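Local coordinates for Exo-beta-1,4-mannosidase (Rhizomucor miehei, PDB 4LYP), which probably removes beta-linked mannose from the non-reducing ends of its substrates, as an exo-acting family 5 beta-mannosidase, at residues Ala236-Glu241 with Met335-Met340; Gly266-Leu271 with Glu295-Tyr300. One frame throughout, in Å; residues are numbered along the deposited sequence.

Interaction 1 of 2, residues Ala236-Glu241 with Met335-Met340. With GAI (guanidine), chain C.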
loop_
_atom_site.group_PDB
_atom_site.type_symbol
_atom_site.label_atom_id
_atom_site.label_comp_id
_atom_site.label_asym_id
_atom_site.label_seq_id
_atom_site.Cartn_x
_atom_site.Cartn_y
_atom_site.Cartn_z
ATOM N N ALA A 236 4.289 -6.835 5.222
ATOM C CA ALA A 236 4.615 -6.926 3.813
ATOM C C ALA A 236 3.327 -6.724 3.058
ATOM O O ALA A 236 2.228 -6.984 3.518
ATOM C CB ALA A 236 5.214 -8.304 3.412
ATOM N N ASN A 237 3.468 -6.320 1.780
ATOM C CA ASN A 237 2.321 -6.219 0.879
ATOM C C ASN A 237 1.894 -7.657 0.454
ATOM O O ASN A 237 2.647 -8.368 -0.224
ATOM C CB ASN A 237 2.728 -5.415 -0.350
ATOM C CG ASN A 237 1.608 -5.284 -1.306
ATOM O OD1 ASN A 237 0.477 -4.882 -0.909
ATOM N ND2 ASN A 237 1.837 -5.610 -2.558
ATOM N N GLU A 238 0.661 -8.026 0.838
ATOM C CA GLU A 238 -0.052 -9.209 0.295
ATOM C C GLU A 238 0.686 -10.540 0.488
ATOM O O GLU A 238 0.851 -11.279 -0.470
ATOM C CB GLU A 238 -0.422 -8.999 -1.151
ATOM C CG GLU A 238 -1.260 -7.738 -1.384
ATOM C CD GLU A 238 -1.867 -7.666 -2.740
ATOM O OE1 GLU A 238 -1.603 -8.562 -3.607
ATOM O OE2 GLU A 238 -2.707 -6.735 -2.975
ATOM N N PRO A 239 1.033 -10.935 1.719
ATOM C CA PRO A 239 1.474 -12.327 1.873
ATOM C C PRO A 239 0.419 -13.294 1.333
ATOM O O PRO A 239 -0.762 -13.080 1.526
ATOM C CB PRO A 239 1.650 -12.489 3.386
ATOM C CG PRO A 239 1.647 -11.122 3.954
ATOM C CD PRO A 239 0.860 -10.249 3.006
ATOM N N GLN A 240 0.834 -14.366 0.640
ATOM C CA GLN A 240 -0.074 -15.308 -0.003
ATOM C C GLN A 240 -0.211 -16.583 0.834
ATOM O O GLN A 240 0.641 -17.462 0.813
ATOM C CB GLN A 240 0.393 -15.623 -1.424
ATOM C CG GLN A 240 0.488 -14.398 -2.348
ATOM C CD GLN A 240 -0.873 -13.787 -2.587
ATOM O OE1 GLN A 240 -1.754 -14.417 -3.202
ATOM N NE2 GLN A 240 -1.130 -12.589 -2.061
ATOM N N GLU A 241 -1.312 -16.670 1.590
ATOM C CA GLU A 241 -1.581 -17.865 2.446
ATOM C C GLU A 241 -0.356 -18.210 3.298
ATOM O O GLU A 241 0.030 -19.399 3.345
ATOM C CB GLU A 241 -2.066 -19.018 1.555
ATOM C CG GLU A 241 -3.392 -18.610 0.911
ATOM C CD GLU A 241 -4.302 -19.798 0.717
ATOM O OE1 GLU A 241 -4.971 -20.355 1.689
ATOM O OE2 GLU A 241 -4.297 -20.257 -0.377
ATOM N N MET A 335 -9.742 -0.503 4.207
ATOM C CA MET A 335 -9.588 -1.011 2.825
ATOM C C MET A 335 -8.410 -0.245 2.216
ATOM O O MET A 335 -8.562 0.846 1.593
ATOM C CB MET A 335 -10.848 -0.839 1.984
ATOM C CG MET A 335 -10.617 -1.363 0.590
ATOM S SD MET A 335 -12.143 -1.665 -0.372
ATOM C CE MET A 335 -12.795 -0.041 -0.508
ATOM N N GLU A 336 -7.213 -0.779 2.451
ATOM C CA GLU A 336 -5.976 -0.034 2.211
ATOM C C GLU A 336 -5.538 -0.126 0.730
ATOM O O GLU A 336 -4.525 0.491 0.396
ATOM C CB GLU A 336 -4.844 -0.473 3.140
ATOM C CG GLU A 336 -4.301 -1.812 2.775
ATOM C CD GLU A 336 -3.101 -2.256 3.586
ATOM O OE1 GLU A 336 -2.673 -1.481 4.479
ATOM O OE2 GLU A 336 -2.595 -3.368 3.306
ATOM N N GLU A 337 -6.258 -0.880 -0.091
ATOM C CA GLU A 337 -6.100 -0.799 -1.561
ATOM C C GLU A 337 -7.447 -1.037 -2.170
ATOM O O GLU A 337 -8.169 -1.987 -1.788
ATOM C CB GLU A 337 -5.198 -1.883 -2.154
ATOM C CG GLU A 337 -3.741 -1.823 -1.689
ATOM C CD GLU A 337 -2.847 -2.718 -2.539
ATOM O OE1 GLU A 337 -3.297 -3.287 -3.550
ATOM O OE2 GLU A 337 -1.636 -2.866 -2.181
ATOM N N PHE A 338 -7.731 -0.308 -3.251
ATOM C CA PHE A 338 -8.776 -0.655 -4.229
ATOM C C PHE A 338 -8.570 0.229 -5.419
ATOM O O PHE A 338 -7.984 1.325 -5.296
ATOM C CB PHE A 338 -10.215 -0.501 -3.661
ATOM C CG PHE A 338 -10.644 0.917 -3.486
ATOM C CD1 PHE A 338 -10.214 1.726 -2.418
ATOM C CD2 PHE A 338 -11.454 1.507 -4.469
ATOM C CE1 PHE A 338 -10.571 3.068 -2.327
ATOM C CE2 PHE A 338 -11.816 2.866 -4.349
ATOM C CZ PHE A 338 -11.390 3.626 -3.283
ATOM N N GLY A 339 -9.128 -0.168 -6.565
ATOM C CA GLY A 339 -8.977 0.714 -7.735
ATOM C C GLY A 339 -9.714 0.111 -8.915
ATOM O O GLY A 339 -10.271 -0.975 -8.891
ATOM N N MET A 340 -9.744 0.916 -10.001
ATOM C CA MET A 340 -10.434 0.538 -11.246
ATOM C C MET A 340 -9.745 1.279 -12.396
ATOM O O MET A 340 -9.249 2.391 -12.227
ATOM C CB MET A 340 -11.926 0.850 -11.141
ATOM C CG MET A 340 -12.701 0.535 -12.380
ATOM S SD MET A 340 -14.503 0.595 -12.169
ATOM C CE MET A 340 -14.791 -0.980 -11.330
HETATM C C GAI C . -2.258 -7.538 -6.773
HETATM N N1 GAI C . -2.802 -6.784 -5.819
HETATM N N2 GAI C . -1.849 -8.753 -6.370
HETATM N N3 GAI C . -2.054 -7.128 -7.975
HETATM O O HOH W 1 -0.697 -4.936 -3.803
#
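Glu337 faces Asn237 and Glu238 at the C-terminal ends of the TIM-barrel strands, a meeting of two acidic residues known from family 5 glycosidases. Glu238 belongs to an Asn-Glu-Pro sequence after strand 230-234, and Glu337 to strand 333-338; by family comparison they probably serve as acid/base and nucleophile. The Glu337 side chain starts at CB, directed toward the loop, and its CG lies beside the backbone N (chi1 -64°). From there an extended chain delivers CD to 4.0 Å from Glu238 OE2. At the tip, Glu337 OE1 lies 3.5 Å from Glu238 OE2, the two carboxylate planes being 34° apart, and OE1 also accepts a hydrogen bond from Trp293. Glu337 OE2 comes 3.2 Å from Asn237 OD1. Two acceptors cannot bond to each other, but Arg97 explains the closeness: one of its nitrogens forms a salt bridge with Glu337 OE2 while another donates to Asn237 OD1. An amide suits position 237 because its other end can donate: Asn237 ND2 gives a hydrogen bond of 2.9 Å to water 1, which lies among the three side chains. His291 is hydrogen-bonded to Glu238 OE2 and Trp153 to Glu238 OE1. The same carboxylate also receives the bound guanidine, whose N2 donates to Glu238 OE1 at 2.8 Å and whose N1 donates to Glu238 OE2. Within the same loop, Gln240 NE2 donates to Glu238 O at 2.9 Å, nearly straight at 173°, from above the carbonyl plane.

Interaction 2 of 2, residues Gly266-Leu271 with Glu295-Tyr300; sequences GLESKL and ENWGIY
Lys270 lies with its aliphatic chain across the indole of Trp297, joining the loop after strand 262-264 to the loop after strand 288-292 at the barrel rim. The centre of the contact is a CH-pi interaction: Lys270 CE sits 3.6 Å from the centroid of the five-membered ring, only 18° off its normal. Lower in the chain, Lys270 CB packs 3.6 Å from Trp297 CH2, above the outer CZ2-CH2 rim of the six-membered ring. A bend at chi3 (-77°) brings CE over the pyrrole ring while CB stays by that rim. In the plane of the ring, water 2 accepts from Trp297 NE1 at 2.9 Å and donates to Glu268 OE1 at 2.6 Å, linking the loops through solvent. The other Glu268 oxygen accepts from Gln240, which helps hold that carboxylate. Farther out, Trp297 rests on Tyr314 of helix 308-329. Its backbone belongs to a type I turn from Glu295 to Gly298, where glycine fits because the backbone angles leave no room for a CB beside the preceding carbonyl oxygen. The chemistry implies a division of labour: the CE hydrogens, probably polarised by the adjacent ammonium group, make good CH-pi donors to the electron-rich indole, while its N-H is satisfied in plane by water 2.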
loop_
_atom_site.group_PDB
_atom_site.type_symbol
_atom_site.label_atom_id
_atom_site.label_comp_id
_atom_site.label_asym_id
_atom_site.label_seq_id
_atom_site.Cartn_x
_atom_site.Cartn_y
_atom_site.Cartn_z
ATOM N N GLY A 266 -0.824 -6.435 6.157
ATOM C CA GLY A 266 -0.840 -6.194 4.697
ATOM C C GLY A 266 -1.672 -7.130 3.881
ATOM O O GLY A 266 -1.421 -7.235 2.655
ATOM N N LEU A 267 -2.647 -7.824 4.488
ATOM C CA LEU A 267 -3.385 -8.821 3.765
ATOM C C LEU A 267 -4.428 -8.249 2.811
ATOM O O LEU A 267 -5.065 -7.220 3.085
ATOM C CB LEU A 267 -4.137 -9.720 4.758
ATOM C CG LEU A 267 -4.447 -11.115 4.287
ATOM C CD1 LEU A 267 -3.185 -12.010 4.291
ATOM C CD2 LEU A 267 -5.610 -11.752 5.060
ATOM N N GLU A 268 -4.660 -9.016 1.734
ATOM C CA GLU A 268 -5.793 -8.695 0.803
ATOM C C GLU A 268 -7.152 -8.956 1.425
ATOM O O GLU A 268 -8.142 -8.309 1.102
ATOM C CB GLU A 268 -5.696 -9.526 -0.448
ATOM C CG GLU A 268 -4.489 -9.235 -1.373
ATOM C CD GLU A 268 -4.165 -10.459 -2.219
ATOM O OE1 GLU A 268 -4.421 -10.497 -3.414
ATOM O OE2 GLU A 268 -3.641 -11.461 -1.621
ATOM N N SER A 269 -7.249 -10.043 2.242
ATOM C CA SER A 269 -8.529 -10.556 2.694
ATOM C C SER A 269 -9.405 -10.952 1.505
ATOM O O SER A 269 -10.612 -10.678 1.479
ATOM C CB SER A 269 -9.228 -9.597 3.636
ATOM O OG SER A 269 -8.424 -9.361 4.773
ATOM N N LYS A 270 -8.829 -11.631 0.518
ATOM C CA LYS A 270 -9.526 -11.990 -0.695
ATOM C C LYS A 270 -10.149 -13.348 -0.638
ATOM O O LYS A 270 -10.839 -13.732 -1.578
ATOM C CB LYS A 270 -8.676 -11.856 -1.887
ATOM C CG LYS A 270 -7.634 -12.794 -2.126
ATOM C CD LYS A 270 -7.029 -12.663 -3.616
ATOM C CE LYS A 270 -7.609 -13.145 -4.940
ATOM N NZ LYS A 270 -6.479 -13.320 -5.962
ATOM N N LEU A 271 -9.879 -14.119 0.420
ATOM C CA LEU A 271 -10.287 -15.545 0.476
ATOM C C LEU A 271 -11.439 -15.712 1.437
ATOM O O LEU A 271 -12.513 -15.133 1.193
ATOM C CB LEU A 271 -9.022 -16.390 0.833
ATOM C CG LEU A 271 -7.902 -16.264 -0.222
ATOM C CD1 LEU A 271 -6.676 -17.086 0.209
ATOM C CD2 LEU A 271 -8.313 -16.686 -1.642
ATOM N N GLU A 295 -10.935 -6.120 -11.295
ATOM C CA GLU A 295 -10.456 -6.560 -12.609
ATOM C C GLU A 295 -9.457 -7.714 -12.427
ATOM O O GLU A 295 -9.556 -8.733 -13.114
ATOM C CB GLU A 295 -9.807 -5.390 -13.359
ATOM C CG GLU A 295 -9.254 -5.790 -14.714
ATOM C CD GLU A 295 -8.679 -4.680 -15.548
ATOM O OE1 GLU A 295 -8.813 -3.488 -15.162
ATOM O OE2 GLU A 295 -8.086 -4.989 -16.568
ATOM N N ASN A 296 -8.521 -7.595 -11.467
ATOM C CA ASN A 296 -7.509 -8.612 -11.306
ATOM C C ASN A 296 -8.131 -9.942 -10.988
ATOM O O ASN A 296 -7.607 -10.988 -11.390
ATOM C CB ASN A 296 -6.599 -8.256 -10.108
ATOM C CG ASN A 296 -5.952 -6.872 -10.223
ATOM O OD1 ASN A 296 -6.655 -5.899 -10.459
ATOM N ND2 ASN A 296 -4.669 -6.801 -10.012
ATOM N N TRP A 297 -9.283 -9.950 -10.279
ATOM C CA TRP A 297 -9.932 -11.167 -9.839
ATOM C C TRP A 297 -10.961 -11.658 -10.808
ATOM O O TRP A 297 -11.621 -12.676 -10.521
ATOM C CB TRP A 297 -10.549 -10.958 -8.452
ATOM C CG TRP A 297 -9.570 -10.562 -7.411
ATOM C CD1 TRP A 297 -8.209 -10.525 -7.515
ATOM C CD2 TRP A 297 -9.913 -9.989 -6.108
ATOM N NE1 TRP A 297 -7.684 -9.981 -6.304
ATOM C CE2 TRP A 297 -8.682 -9.669 -5.456
ATOM C CE3 TRP A 297 -11.130 -9.740 -5.442
ATOM C CZ2 TRP A 297 -8.661 -9.071 -4.162
ATOM C CZ3 TRP A 297 -11.120 -9.247 -4.167
ATOM C CH2 TRP A 297 -9.884 -8.939 -3.528
ATOM N N GLY A 298 -11.095 -11.010 -11.982
ATOM C CA GLY A 298 -12.032 -11.545 -12.995
ATOM C C GLY A 298 -13.484 -11.175 -12.790
ATOM O O GLY A 298 -14.340 -11.678 -13.485
ATOM N N ILE A 299 -13.743 -10.243 -11.857
ATOM C CA ILE A 299 -15.118 -9.817 -11.585
ATOM C C ILE A 299 -15.574 -8.698 -12.549
ATOM O O ILE A 299 -16.758 -8.556 -12.796
ATOM C CB ILE A 299 -15.175 -9.297 -10.107
ATOM C CG1 ILE A 299 -14.795 -10.469 -9.188
ATOM C CG2 ILE A 299 -16.524 -8.659 -9.747
ATOM C CD1 ILE A 299 -15.795 -11.618 -9.157
ATOM N N TYR A 300 -14.612 -7.927 -13.054
ATOM C CA TYR A 300 -14.919 -6.738 -13.856
ATOM C C TYR A 300 -14.028 -6.697 -15.050
ATOM O O TYR A 300 -12.806 -6.846 -14.923
ATOM C CB TYR A 300 -14.645 -5.491 -12.976
ATOM C CG TYR A 300 -14.830 -4.184 -13.711
ATOM C CD1 TYR A 300 -16.088 -3.722 -14.103
ATOM C CD2 TYR A 300 -13.702 -3.391 -14.027
ATOM C CE1 TYR A 300 -16.210 -2.517 -14.757
ATOM C CE2 TYR A 300 -13.852 -2.161 -14.678
ATOM C CZ TYR A 300 -15.075 -1.743 -15.023
ATOM O OH TYR A 300 -15.230 -0.558 -15.728
HETATM O O HOH W 2 -5.193 -8.835 -5.314
HETATM O O HOH W 3 -6.543 -13.302 -9.335
#

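Overall arrangement
In sequence, both segments of interaction 2 fall between those of interaction 1, and in space the contact centres are about 8 Å apart. The loops 236-241 and 266-271 run side by side: Glu238 N and Gly266 O are 2.9 Å apart, a probable hydrogen bond, and Glu238 CD packs 3.3 Å from Glu268 CG. Gln240 joins the two contacts. Together they border one guanidine site, lined by Glu238 from interaction 1 and Asn296 from interaction 2, with Trp153, Trp293 and Glu416; the Glu268 side chain approaches a bound guanidine to about 4 Å. The centre of interaction 1 is about 7 Å from the centre of the chain and that of interaction 2 about 14 Å, which makes the acidic pair the more central.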